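Phospho-2-dehydro-3-deoxyheptonate aldolase (Francisella tularensis, PDB 3TQK) probably catalyses the condensation of phosphoenolpyruvate with D-erythrose 4-phosphate to give DAHP, the first step of chorismate biosynthesis, and binds manganese. Local coordinates at residues V51-G56 / V296-N301; V228-G233 / V260-S265; P203-S208 / I217-G222; T139-V144 / E152-G157; C58-P63 / V90-P95. All blocks are in the same frame, centred on the assembly; numbering follows the deposited sequence.

Contact 1: V51-G56 / V296-N301. With MN (manganese (II) ion), chain B.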
# COMPACT_ATOMS: atom_id res chain seq x y z
N VAL A 51 11.03 27.11 -9.91
CA VAL A 51 9.96 26.26 -9.42
C VAL A 51 9.79 25.10 -10.40
O VAL A 51 9.88 25.30 -11.60
CB VAL A 51 8.67 27.09 -9.25
CG1 VAL A 51 7.45 26.20 -9.18
CG2 VAL A 51 8.77 27.94 -7.99
N ALA A 52 9.61 23.88 -9.90
CA ALA A 52 9.41 22.69 -10.73
C ALA A 52 7.93 22.57 -11.06
O ALA A 52 7.09 22.79 -10.18
CB ALA A 52 9.87 21.44 -10.02
N VAL A 53 7.61 22.22 -12.30
CA VAL A 53 6.22 22.09 -12.73
C VAL A 53 6.04 20.76 -13.41
O VAL A 53 6.62 20.51 -14.48
CB VAL A 53 5.80 23.24 -13.68
CG1 VAL A 53 4.38 23.05 -14.16
CG2 VAL A 53 5.95 24.59 -12.98
N VAL A 54 5.26 19.89 -12.76
CA VAL A 54 4.93 18.57 -13.27
C VAL A 54 3.56 18.70 -13.89
O VAL A 54 2.56 18.83 -13.19
CB VAL A 54 4.90 17.52 -12.15
CG1 VAL A 54 4.40 16.16 -12.70
CG2 VAL A 54 6.26 17.40 -11.50
N VAL A 55 3.53 18.67 -15.22
CA VAL A 55 2.36 19.08 -15.94
C VAL A 55 2.08 18.10 -17.06
O VAL A 55 2.97 17.70 -17.80
CB VAL A 55 2.54 20.52 -16.52
CG1 VAL A 55 3.71 20.57 -17.47
CG2 VAL A 55 1.28 20.98 -17.21
N GLY A 56 0.82 17.69 -17.17
CA GLY A 56 0.43 16.81 -18.26
C GLY A 56 -0.93 16.21 -18.01
O GLY A 56 -1.63 16.63 -17.09
N VAL A 296 4.79 22.67 -8.28
CA VAL A 296 3.37 22.43 -8.39
C VAL A 296 3.10 21.29 -9.38
O VAL A 296 3.98 20.91 -10.15
CB VAL A 296 2.61 23.70 -8.83
CG1 VAL A 296 2.79 24.80 -7.79
CG2 VAL A 296 3.09 24.18 -10.21
N MSE A 297 1.89 20.74 -9.31
CA MSE A 297 1.40 19.79 -10.31
C MSE A 297 0.17 20.38 -10.96
O MSE A 297 -0.67 20.96 -10.29
CB MSE A 297 1.02 18.46 -9.70
CG MSE A 297 1.98 17.93 -8.65
SE MSE A 297 1.65 16.04 -8.28
CE MSE A 297 1.99 15.32 -10.07
N ILE A 298 0.08 20.24 -12.28
CA ILE A 298 -1.07 20.69 -13.04
C ILE A 298 -1.54 19.54 -13.92
O ILE A 298 -0.72 18.87 -14.54
CB ILE A 298 -0.69 21.84 -13.98
CG1 ILE A 298 -0.19 23.04 -13.18
CG2 ILE A 298 -1.88 22.23 -14.87
CD1 ILE A 298 0.49 24.07 -14.05
N GLU A 299 -2.85 19.31 -13.97
CA GLU A 299 -3.42 18.30 -14.85
C GLU A 299 -3.91 19.00 -16.11
O GLU A 299 -4.81 19.83 -16.07
CB GLU A 299 -4.52 17.48 -14.16
CG GLU A 299 -3.96 16.36 -13.27
CD GLU A 299 -5.03 15.43 -12.67
OE1 GLU A 299 -6.06 15.92 -12.16
OE2 GLU A 299 -4.80 14.20 -12.67
N SER A 300 -3.27 18.68 -17.23
CA SER A 300 -3.40 19.44 -18.46
C SER A 300 -3.45 18.52 -19.68
O SER A 300 -2.82 17.46 -19.69
CB SER A 300 -2.19 20.38 -18.59
OG SER A 300 -2.04 20.91 -19.90
N ASN A 301 -4.19 18.92 -20.70
CA ASN A 301 -4.28 18.12 -21.95
C ASN A 301 -4.54 19.04 -23.15
O ASN A 301 -4.53 20.26 -23.01
CB ASN A 301 -5.36 17.04 -21.82
CG ASN A 301 -4.97 15.70 -22.48
OD1 ASN A 301 -4.32 15.66 -23.54
ND2 ASN A 301 -5.38 14.60 -21.85
MN MN B . -5.73 12.60 -11.84
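Val54 and selenomethionine Met297 stand next to each other on the inner face of two parallel strands. CG1 of Val54 touches CE of Met297 at 3.7 Å. The Met297 chain runs straight from CB to SE and then bends at its last torsion (chi3 61°), which turns CE back to this methyl. The other face carries Val53, Val55, Val296 and Ile298 and packs on helices 327-344 and 276-289. There CG2 of Val53 meets CG2 of Val296 at 4.0 Å. CD1 of Ile298 reaches CG1 of Val53, also at 4.0 Å, with the two side chains crossing obliquely. CG2 of Val55 sits near Ile298 CB (3.9 Å) and Ser300 CB (3.8 Å). Gly56 has no side chain, and its backbone angles suit glycine. Backbone bonds hold the register, among them Val54 N to Val296 O at 3.1 Å and Ile298 N to Val54 O at 3.0 Å. Beyond them Glu299 takes the inner side. Its chain is extended past CG and carries OE2 to the manganese ion at 2.0 Å, while OE1 is held by Ser265. Cys58, His266 and Asp322 complete the protein ligands. The pairing of the first and eighth strands is the closure of a TIM barrel, with the metal site at the C-terminal end of the strands.

Contact 2: V228-G233 / V260-S265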
# COMPACT_ATOMS: atom_id res chain seq x y z
N VAL A 228 7.31 16.04 0.34
CA VAL A 228 5.86 15.96 0.42
C VAL A 228 5.21 16.64 -0.78
O VAL A 228 5.73 17.64 -1.30
CB VAL A 228 5.35 16.63 1.72
CG1 VAL A 228 3.83 16.66 1.77
CG2 VAL A 228 5.91 15.91 2.92
N ILE A 229 4.10 16.05 -1.23
CA ILE A 229 3.18 16.69 -2.16
C ILE A 229 1.89 16.94 -1.42
O ILE A 229 1.32 16.00 -0.87
CB ILE A 229 2.85 15.77 -3.36
CG1 ILE A 229 4.12 15.35 -4.09
CG2 ILE A 229 1.86 16.48 -4.32
CD1 ILE A 229 3.94 14.14 -4.98
N LEU A 230 1.43 18.18 -1.40
CA LEU A 230 0.15 18.53 -0.78
C LEU A 230 -0.94 18.50 -1.85
O LEU A 230 -0.83 19.17 -2.87
CB LEU A 230 0.22 19.91 -0.11
CG LEU A 230 1.22 20.08 1.04
CD1 LEU A 230 1.33 21.55 1.44
CD2 LEU A 230 0.85 19.21 2.24
N ARG A 231 -2.01 17.75 -1.61
CA ARG A 231 -3.03 17.46 -2.63
C ARG A 231 -4.45 17.39 -2.08
O ARG A 231 -5.32 16.79 -2.71
CB ARG A 231 -2.69 16.15 -3.36
CG ARG A 231 -2.36 14.97 -2.46
CD ARG A 231 -3.58 14.32 -1.79
NE ARG A 231 -4.43 13.62 -2.76
CZ ARG A 231 -5.68 13.23 -2.52
NH1 ARG A 231 -6.27 13.46 -1.36
NH2 ARG A 231 -6.35 12.59 -3.48
N GLY A 232 -4.68 18.00 -0.93
CA GLY A 232 -6.01 18.00 -0.33
C GLY A 232 -6.43 16.66 0.24
O GLY A 232 -5.60 15.80 0.52
N GLY A 233 -7.74 16.50 0.42
CA GLY A 233 -8.31 15.28 1.02
C GLY A 233 -9.55 15.62 1.83
O GLY A 233 -10.03 16.74 1.76
N VAL A 260 8.42 21.86 -0.31
CA VAL A 260 7.05 21.40 -0.52
C VAL A 260 6.61 21.58 -1.97
O VAL A 260 6.86 22.62 -2.57
CB VAL A 260 6.07 22.20 0.38
CG1 VAL A 260 4.63 21.88 0.05
CG2 VAL A 260 6.36 21.93 1.86
N MSE A 261 5.96 20.55 -2.51
CA MSE A 261 5.27 20.63 -3.78
C MSE A 261 3.75 20.66 -3.53
O MSE A 261 3.26 19.97 -2.63
CB MSE A 261 5.62 19.43 -4.66
CG MSE A 261 4.75 19.29 -5.93
SE MSE A 261 5.30 17.81 -7.06
CE MSE A 261 7.07 18.46 -7.64
N ILE A 262 3.02 21.43 -4.34
CA ILE A 262 1.56 21.49 -4.21
C ILE A 262 0.84 21.06 -5.49
O ILE A 262 1.09 21.59 -6.57
CB ILE A 262 1.09 22.90 -3.78
CG1 ILE A 262 1.89 23.38 -2.56
CG2 ILE A 262 -0.41 22.89 -3.46
CD1 ILE A 262 1.50 24.73 -2.04
N ASP A 263 -0.05 20.09 -5.36
CA ASP A 263 -0.90 19.66 -6.47
C ASP A 263 -2.01 20.68 -6.62
O ASP A 263 -2.76 20.90 -5.68
CB ASP A 263 -1.49 18.28 -6.16
CG ASP A 263 -2.13 17.61 -7.38
OD1 ASP A 263 -2.46 18.31 -8.37
OD2 ASP A 263 -2.32 16.37 -7.34
N CYS A 264 -2.12 21.34 -7.78
CA CYS A 264 -3.24 22.25 -8.02
C CYS A 264 -4.56 21.52 -8.28
O CYS A 264 -5.63 22.14 -8.24
CB CYS A 264 -2.96 23.18 -9.21
SG CYS A 264 -1.48 24.15 -9.05
N SER A 265 -4.48 20.22 -8.56
CA SER A 265 -5.64 19.43 -8.98
C SER A 265 -6.11 18.49 -7.86
O SER A 265 -5.83 18.73 -6.68
CB SER A 265 -5.26 18.63 -10.24
OG SER A 265 -6.41 18.18 -10.92
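Arg231 and Asp263 meet through their CB atoms, 3.7 Å apart, where two parallel strands of the TIM barrel run out into loops. Strands 226-230 and 260-263 are the sixth and seventh of the barrel and form a beta-alpha-beta unit with helix 241-253 between them. Their short axes are inclined by 32°. Asp263 is the side chain to follow. Its backbone N donates to Leu230 O, and its CB lies 3.5 Å from that same oxygen as well as beside Arg231 CB. CG stands anti to the backbone N (chi1 -167°), which carries the carboxylate forward beyond the strand. OD1 takes the N-H of Ser265 at 2.8 Å, from above the carboxylate plane, and so closes an Asx turn. OD2 forms a salt bridge with Lys183 and a hydrogen bond with ND1 of His266. As His266 is a manganese ligand, Asp263 is thus in the second shell of the metal, consistent with a part in orienting the His266 ring. The guanidinium of Arg231 takes another course. Its chain folds at chi2 and chi3, and NH1 donates to Gly232 O. On the inner face of the sheet, Ile229 and selenomethionine Met261 point the same way, with CG1 of Ile229 at 4.0 Å from SE of Met261. The opposite face turns to helix 241-253 and loops. There the Leu230 side chain reaches across at a slant, and its CD1 touches CG1 of Val260 at 3.6 Å.

Contact 3: P203-S208 / I217-G222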
# COMPACT_ATOMS: atom_id res chain seq x y z
N PRO A 203 18.45 3.24 4.52
CA PRO A 203 18.67 2.03 3.76
C PRO A 203 17.67 0.97 4.21
O PRO A 203 17.28 0.92 5.39
CB PRO A 203 20.12 1.62 4.11
CG PRO A 203 20.66 2.71 5.01
CD PRO A 203 19.48 3.43 5.57
N HIS A 204 17.24 0.14 3.28
CA HIS A 204 16.28 -0.91 3.56
C HIS A 204 16.72 -2.19 2.84
O HIS A 204 17.36 -2.13 1.78
CB HIS A 204 14.88 -0.50 3.05
CG HIS A 204 14.23 0.59 3.84
ND1 HIS A 204 13.53 0.35 4.99
CD2 HIS A 204 14.20 1.93 3.65
CE1 HIS A 204 13.08 1.50 5.48
NE2 HIS A 204 13.46 2.48 4.67
N HIS A 205 16.38 -3.33 3.44
CA HIS A 205 16.39 -4.61 2.74
C HIS A 205 14.92 -4.97 2.48
O HIS A 205 14.12 -4.98 3.41
CB HIS A 205 17.06 -5.69 3.59
CG HIS A 205 18.56 -5.64 3.57
ND1 HIS A 205 19.28 -4.59 4.10
CD2 HIS A 205 19.47 -6.52 3.10
CE1 HIS A 205 20.57 -4.82 3.95
NE2 HIS A 205 20.72 -5.99 3.36
N PHE A 206 14.57 -5.23 1.23
CA PHE A 206 13.20 -5.62 0.89
C PHE A 206 13.14 -6.49 -0.34
O PHE A 206 14.08 -6.54 -1.12
CB PHE A 206 12.32 -4.38 0.71
CG PHE A 206 12.48 -3.67 -0.62
CD1 PHE A 206 13.62 -2.95 -0.91
CD2 PHE A 206 11.46 -3.67 -1.55
CE1 PHE A 206 13.75 -2.27 -2.12
CE2 PHE A 206 11.58 -3.00 -2.74
CZ PHE A 206 12.72 -2.30 -3.02
N LEU A 207 12.01 -7.17 -0.52
CA LEU A 207 11.79 -8.04 -1.64
C LEU A 207 11.28 -7.26 -2.85
O LEU A 207 10.32 -6.48 -2.74
CB LEU A 207 10.83 -9.14 -1.24
CG LEU A 207 11.32 -9.99 -0.07
CD1 LEU A 207 10.20 -10.91 0.43
CD2 LEU A 207 12.57 -10.78 -0.43
N SER A 208 11.94 -7.46 -3.99
CA SER A 208 11.59 -6.78 -5.23
C SER A 208 11.88 -7.71 -6.37
O SER A 208 12.00 -8.92 -6.16
CB SER A 208 12.37 -5.47 -5.38
OG SER A 208 11.82 -4.65 -6.41
N ILE A 217 16.28 -10.14 -3.15
CA ILE A 217 16.38 -9.20 -2.03
C ILE A 217 17.15 -7.97 -2.53
O ILE A 217 18.20 -8.11 -3.17
CB ILE A 217 17.14 -9.83 -0.84
CG1 ILE A 217 16.35 -11.00 -0.25
CG2 ILE A 217 17.43 -8.79 0.25
CD1 ILE A 217 17.22 -11.94 0.60
N PHE A 218 16.63 -6.77 -2.25
CA PHE A 218 17.30 -5.53 -2.61
C PHE A 218 17.76 -4.80 -1.34
O PHE A 218 16.95 -4.54 -0.45
CB PHE A 218 16.36 -4.61 -3.40
CG PHE A 218 16.27 -4.91 -4.89
CD1 PHE A 218 16.59 -6.14 -5.42
CD2 PHE A 218 15.79 -3.92 -5.75
CE1 PHE A 218 16.48 -6.39 -6.80
CE2 PHE A 218 15.66 -4.15 -7.12
CZ PHE A 218 16.02 -5.41 -7.64
N ALA A 219 19.06 -4.50 -1.25
CA ALA A 219 19.60 -3.62 -0.22
C ALA A 219 19.74 -2.23 -0.81
O ALA A 219 20.53 -2.02 -1.74
CB ALA A 219 20.97 -4.12 0.30
N THR A 220 18.97 -1.28 -0.28
CA THR A 220 18.98 0.08 -0.80
C THR A 220 19.88 0.99 0.01
O THR A 220 20.29 0.66 1.12
CB THR A 220 17.56 0.69 -0.82
OG1 THR A 220 17.12 0.95 0.51
CG2 THR A 220 16.59 -0.24 -1.53
N LYS A 221 20.14 2.16 -0.57
CA LYS A 221 21.00 3.20 0.01
C LYS A 221 20.21 4.28 0.73
O LYS A 221 20.78 5.03 1.53
CB LYS A 221 21.83 3.85 -1.09
CG LYS A 221 23.19 3.17 -1.30
CD LYS A 221 23.53 2.91 -2.77
CE LYS A 221 24.15 4.11 -3.46
NZ LYS A 221 24.89 3.69 -4.71
N GLY A 222 18.93 4.38 0.42
CA GLY A 222 18.09 5.49 0.87
C GLY A 222 18.02 6.56 -0.21
O GLY A 222 18.90 6.64 -1.05
O HOH W 1 20.49 -1.44 2.64
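His205 and Ala219 face each other as a non-hydrogen-bonded pair of two antiparallel strands. Hydrogen bonds flank them. Thr220 N donates to His204 O at 2.7 Å, and Phe206 and Phe218 exchange two backbone bonds. His204 N reaches the hydroxyl of Thr220, whose OG1 atom lies 2.9 Å away; chi1 of Thr220 (71°) sets OG1 between its own N and carbonyl carbon. Ser174 is a second partner of this hydroxyl. A water also donates to Thr220 O at 2.6 Å.

Two CH-pi contacts follow. Ala219 CB sits over one face of the His205 ring, 3.8 Å from its centroid. Ser208 CB lies over one face of the Phe218 ring, 3.9 Å from its centroid.

Apolar contacts fill the rest. The Phe206 ring edge takes CG2 of Thr220, which is 3.5 Å from CE1, and the same CE1 touches Phe218 CB. CD2 of Leu207 meets CG1 of Ile217 at 3.8 Å.

In the second subunit, Tyr114 stacks on His205, and Lys11 and Lys102 are hydrogen-bonded to His205 NE2 and His204 ND1, respectively. One of its strands pairs with 217-220. The arrangement is a beta hairpin built into a dimer interface, where the sheet continues from one subunit into the other.

Contact 4: T139-V144 / E152-G157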
# COMPACT_ATOMS: atom_id res chain seq x y z
N THR A 139 6.24 9.99 -13.37
CA THR A 139 5.21 8.95 -13.31
C THR A 139 4.99 8.52 -11.88
O THR A 139 5.77 8.89 -11.01
CB THR A 139 5.59 7.74 -14.17
OG1 THR A 139 4.40 7.01 -14.51
CG2 THR A 139 6.57 6.84 -13.44
N GLU A 140 3.92 7.78 -11.61
CA GLU A 140 3.73 7.20 -10.29
C GLU A 140 4.35 5.82 -10.24
O GLU A 140 4.12 5.00 -11.13
CB GLU A 140 2.27 7.12 -9.87
CG GLU A 140 2.12 6.72 -8.40
CD GLU A 140 0.69 6.58 -7.94
OE1 GLU A 140 -0.20 7.25 -8.52
OE2 GLU A 140 0.45 5.80 -6.98
N PHE A 141 5.15 5.58 -9.20
CA PHE A 141 5.73 4.28 -8.97
C PHE A 141 4.72 3.47 -8.14
O PHE A 141 4.45 3.79 -6.98
CB PHE A 141 7.08 4.42 -8.27
CG PHE A 141 8.16 5.00 -9.16
CD1 PHE A 141 8.64 4.29 -10.25
CD2 PHE A 141 8.71 6.25 -8.91
CE1 PHE A 141 9.63 4.81 -11.08
CE2 PHE A 141 9.71 6.76 -9.73
CZ PHE A 141 10.17 6.04 -10.80
N LEU A 142 4.18 2.42 -8.76
CA LEU A 142 2.97 1.73 -8.28
C LEU A 142 3.23 0.44 -7.48
O LEU A 142 2.46 0.11 -6.56
CB LEU A 142 2.13 1.34 -9.50
CG LEU A 142 1.65 2.47 -10.43
CD1 LEU A 142 1.30 1.95 -11.82
CD2 LEU A 142 0.47 3.15 -9.75
N ASP A 143 4.30 -0.29 -7.83
CA ASP A 143 4.57 -1.62 -7.27
C ASP A 143 6.03 -2.02 -7.48
O ASP A 143 6.82 -1.20 -7.94
CB ASP A 143 3.61 -2.63 -7.89
CG ASP A 143 3.95 -2.95 -9.35
OD1 ASP A 143 4.84 -2.32 -9.92
OD2 ASP A 143 3.33 -3.86 -9.92
N VAL A 144 6.41 -3.26 -7.13
CA VAL A 144 7.82 -3.67 -7.22
C VAL A 144 8.19 -4.34 -8.55
O VAL A 144 9.30 -4.84 -8.71
CB VAL A 144 8.23 -4.62 -6.05
CG1 VAL A 144 8.02 -3.92 -4.70
CG2 VAL A 144 7.49 -5.95 -6.09
N GLU A 152 14.72 4.19 -15.23
CA GLU A 152 15.88 4.95 -15.71
C GLU A 152 15.51 6.02 -16.75
O GLU A 152 16.37 6.77 -17.19
CB GLU A 152 16.97 3.99 -16.26
CG GLU A 152 16.90 3.62 -17.78
CD GLU A 152 15.88 2.52 -18.14
OE1 GLU A 152 14.85 2.38 -17.44
OE2 GLU A 152 16.11 1.80 -19.13
N LEU A 153 14.23 6.08 -17.13
CA LEU A 153 13.72 7.15 -18.01
C LEU A 153 12.94 8.21 -17.21
O LEU A 153 12.47 9.20 -17.76
CB LEU A 153 12.80 6.53 -19.06
CG LEU A 153 13.49 5.65 -20.10
CD1 LEU A 153 12.48 4.75 -20.80
CD2 LEU A 153 14.27 6.49 -21.10
N ILE A 154 12.83 7.99 -15.89
CA ILE A 154 12.05 8.86 -15.00
C ILE A 154 12.99 9.79 -14.22
O ILE A 154 13.95 9.34 -13.57
CB ILE A 154 11.22 8.03 -14.03
CG1 ILE A 154 10.18 7.22 -14.81
CG2 ILE A 154 10.55 8.90 -12.95
CD1 ILE A 154 9.29 8.05 -15.70
N THR A 155 12.68 11.09 -14.31
CA THR A 155 13.39 12.15 -13.60
C THR A 155 12.85 12.34 -12.19
O THR A 155 13.61 12.55 -11.25
CB THR A 155 13.23 13.46 -14.35
OG1 THR A 155 13.98 13.40 -15.57
CG2 THR A 155 13.71 14.66 -13.47
N TRP A 156 11.53 12.29 -12.06
CA TRP A 156 10.84 12.54 -10.82
C TRP A 156 9.65 11.60 -10.74
O TRP A 156 8.93 11.45 -11.71
CB TRP A 156 10.31 13.97 -10.79
CG TRP A 156 9.51 14.32 -9.59
CD1 TRP A 156 9.98 14.89 -8.45
CD2 TRP A 156 8.11 14.16 -9.42
NE1 TRP A 156 8.96 15.08 -7.57
CE2 TRP A 156 7.80 14.65 -8.14
CE3 TRP A 156 7.09 13.65 -10.21
CZ2 TRP A 156 6.51 14.63 -7.64
CZ3 TRP A 156 5.81 13.64 -9.72
CH2 TRP A 156 5.53 14.12 -8.44
N GLY A 157 9.45 10.98 -9.59
CA GLY A 157 8.34 10.05 -9.42
C GLY A 157 7.51 10.36 -8.21
O GLY A 157 7.93 11.12 -7.36
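Thr139 and Ile154 pack at about a right angle where the third and fourth strands of the TIM barrel lie together. The link between these strands, 137-140 and 156-159, is a loop with no helix in it. The tight part is apolar. CG1 of Ile154 is followed by a bent chi2 of -55°, and this brings CD1 to 3.7 Å from CG2 of Thr139. The other branch, Ile154 CG2, lies 3.6 Å from CZ of Phe141. The two side chains point opposite ways as they pass. The Phe141 ring also reaches the backbone of Gly157, with its CE2 3.6 Å from CA. Gly157 has no side chain, and the ring takes that place. Leu176 and Ile180 also touch Phe141, and Leu127 of helix 116-132 touches Ile154.

The backbone pairing is looser. Thr139 N donates to Trp156 O in a weak bond of 3.5 Å, bent to 144°. Further backbone bonds join Thr139 and Phe141 to Ala158, just past the segment. The hydroxyl of Thr139 turns from Ile154 and bonds Val90 O on the second strand's side. After Phe141 the chains part. Leu142 and Asp143 are partly exposed, and Glu152 on the other segment is too, though Arg124 holds it in a salt bridge. Trp156 points into the barrel and bonds His227 through NE1. Where the two strands pair, CA of Gly157 makes a CA-H...O contact of 3.2 Å with Thr139 O.

Contact 5: C58-P63 / V90-P95. With MN (manganese (II) ion), chain B.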
# COMPACT_ATOMS: atom_id res chain seq x y z
N CYS A 58 -4.03 13.68 -16.97
CA CYS A 58 -4.33 12.93 -15.75
C CYS A 58 -3.69 11.55 -15.86
O CYS A 58 -2.93 11.14 -14.97
CB CYS A 58 -5.84 12.80 -15.53
SG CYS A 58 -6.29 11.66 -14.17
N SER A 59 -3.98 10.85 -16.95
CA SER A 59 -3.41 9.54 -17.24
C SER A 59 -3.29 9.37 -18.75
O SER A 59 -4.10 9.92 -19.49
CB SER A 59 -4.33 8.45 -16.68
OG SER A 59 -5.58 8.49 -17.37
N ILE A 60 -2.29 8.63 -19.20
CA ILE A 60 -2.12 8.40 -20.63
C ILE A 60 -3.06 7.28 -21.07
O ILE A 60 -3.17 6.23 -20.41
CB ILE A 60 -0.66 8.06 -20.99
CG1 ILE A 60 0.30 9.20 -20.57
CG2 ILE A 60 -0.51 7.73 -22.49
CD1 ILE A 60 0.18 10.50 -21.35
N HIS A 61 -3.79 7.52 -22.16
CA HIS A 61 -4.56 6.48 -22.85
C HIS A 61 -4.29 6.47 -24.36
O HIS A 61 -4.66 5.51 -25.03
CB HIS A 61 -6.06 6.64 -22.56
CG HIS A 61 -6.74 7.68 -23.39
ND1 HIS A 61 -6.78 9.01 -23.04
CD2 HIS A 61 -7.44 7.57 -24.55
CE1 HIS A 61 -7.46 9.68 -23.95
NE2 HIS A 61 -7.87 8.83 -24.88
N ASP A 62 -3.63 7.51 -24.87
CA ASP A 62 -3.38 7.67 -26.30
C ASP A 62 -1.95 8.19 -26.49
O ASP A 62 -1.71 9.41 -26.40
CB ASP A 62 -4.41 8.64 -26.89
CG ASP A 62 -4.28 8.80 -28.40
OD1 ASP A 62 -3.41 8.14 -29.02
OD2 ASP A 62 -5.07 9.59 -28.96
N PRO A 63 -0.99 7.28 -26.75
CA PRO A 63 0.43 7.66 -26.85
C PRO A 63 0.72 8.66 -27.98
O PRO A 63 1.59 9.52 -27.81
CB PRO A 63 1.14 6.33 -27.12
CG PRO A 63 0.17 5.26 -26.68
CD PRO A 63 -1.18 5.82 -26.92
N VAL A 90 3.56 11.73 -17.09
CA VAL A 90 3.28 10.56 -17.92
C VAL A 90 2.79 9.43 -17.01
O VAL A 90 3.57 8.54 -16.64
CB VAL A 90 4.53 10.12 -18.73
CG1 VAL A 90 4.13 9.20 -19.87
CG2 VAL A 90 5.29 11.33 -19.27
N TYR A 91 1.51 9.48 -16.65
CA TYR A 91 0.94 8.55 -15.68
C TYR A 91 0.22 7.39 -16.35
O TYR A 91 -0.50 7.58 -17.32
CB TYR A 91 -0.01 9.27 -14.72
CG TYR A 91 0.71 9.91 -13.56
CD1 TYR A 91 1.83 10.71 -13.76
CD2 TYR A 91 0.29 9.71 -12.25
CE1 TYR A 91 2.49 11.30 -12.70
CE2 TYR A 91 0.95 10.31 -11.18
CZ TYR A 91 2.06 11.11 -11.42
OH TYR A 91 2.72 11.71 -10.37
N PHE A 92 0.41 6.19 -15.82
CA PHE A 92 -0.10 4.99 -16.48
C PHE A 92 -1.14 4.23 -15.65
O PHE A 92 -1.44 3.07 -15.94
CB PHE A 92 1.06 4.06 -16.85
CG PHE A 92 2.00 4.65 -17.86
CD1 PHE A 92 1.55 4.98 -19.13
CD2 PHE A 92 3.33 4.88 -17.54
CE1 PHE A 92 2.41 5.52 -20.07
CE2 PHE A 92 4.20 5.41 -18.48
CZ PHE A 92 3.73 5.73 -19.75
N GLU A 93 -1.70 4.89 -14.64
CA GLU A 93 -2.63 4.24 -13.73
C GLU A 93 -3.61 5.27 -13.14
O GLU A 93 -3.22 6.39 -12.81
CB GLU A 93 -1.86 3.50 -12.63
CG GLU A 93 -2.63 2.41 -11.87
CD GLU A 93 -3.05 2.81 -10.45
OE1 GLU A 93 -3.16 4.03 -10.15
OE2 GLU A 93 -3.28 1.90 -9.62
N LYS A 94 -4.87 4.88 -13.02
CA LYS A 94 -5.89 5.71 -12.41
C LYS A 94 -6.43 5.01 -11.15
O LYS A 94 -6.92 3.88 -11.22
CB LYS A 94 -7.03 5.94 -13.40
CG LYS A 94 -8.23 6.72 -12.85
CD LYS A 94 -7.85 8.11 -12.35
CE LYS A 94 -9.08 8.84 -11.83
NZ LYS A 94 -9.53 8.28 -10.55
N PRO A 95 -6.31 5.68 -9.99
CA PRO A 95 -6.96 5.16 -8.77
C PRO A 95 -8.48 5.04 -8.90
O PRO A 95 -9.13 5.95 -9.45
CB PRO A 95 -6.61 6.20 -7.70
CG PRO A 95 -5.77 7.29 -8.40
CD PRO A 95 -5.33 6.74 -9.70
MN MN B . -5.73 12.60 -11.84
O HOH W 2 -2.99 5.33 -17.82
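Ile60 N donates to Tyr91 O at 2.8 Å in an almost straight bond (177°), and the touching parts, 58-60 and 90-94, run 108° apart. A water donates to Ile60 O at 2.7 Å and weakly to Tyr91 O, bridging the same spot. CB of Ile60 points toward the other segment. Its CG1 meets CG1 of Val90 at 3.9 Å, crossing at a slant, and its CB lies 4.1 Å from CE1 of Phe92. Leu126 of helix 116-132 adds to this apolar group. Both segments are loops that follow the first two strands of the TIM barrel, at the end where the active site of this fold lies. CB of Cys58 points away from the 90-95 segment. With SG anti to the backbone N (chi1 171°), Cys58 binds the manganese ion at 2.6 Å, together with His266, Glu299 and Asp322. Its carbonyl oxygen rests against CB of Tyr91 at 3.5 Å and also accepts a bond from Arg89. That arginine makes a cation-pi contact with the Tyr91 ring, so it ties both segments to the second strand. Lys94 passes CD near Cys58 SG at 4.3 Å, then curls back, and its NZ donates to Pro95 O at 2.6 Å.

Contact 1 opens at 51-56 and closes at 296-301, so it spans the other four and joins the first and last barrel strands. Within it the chain first closes contact 5, which ties the loops after strands one and two. Contact 4 then closes the short link between strands three and four. Contact 3 is the hairpin of 203-208 and 217-222, at the subunit interface, and contact 2 pairs strands six and seven. These four follow in series and none crosses another. Contacts 1 and 5 share the manganese ion, and contact 2 reaches Glu299 through Ser265. Trp156 of contact 4 packs on contacts 1 and 2 inside the barrel.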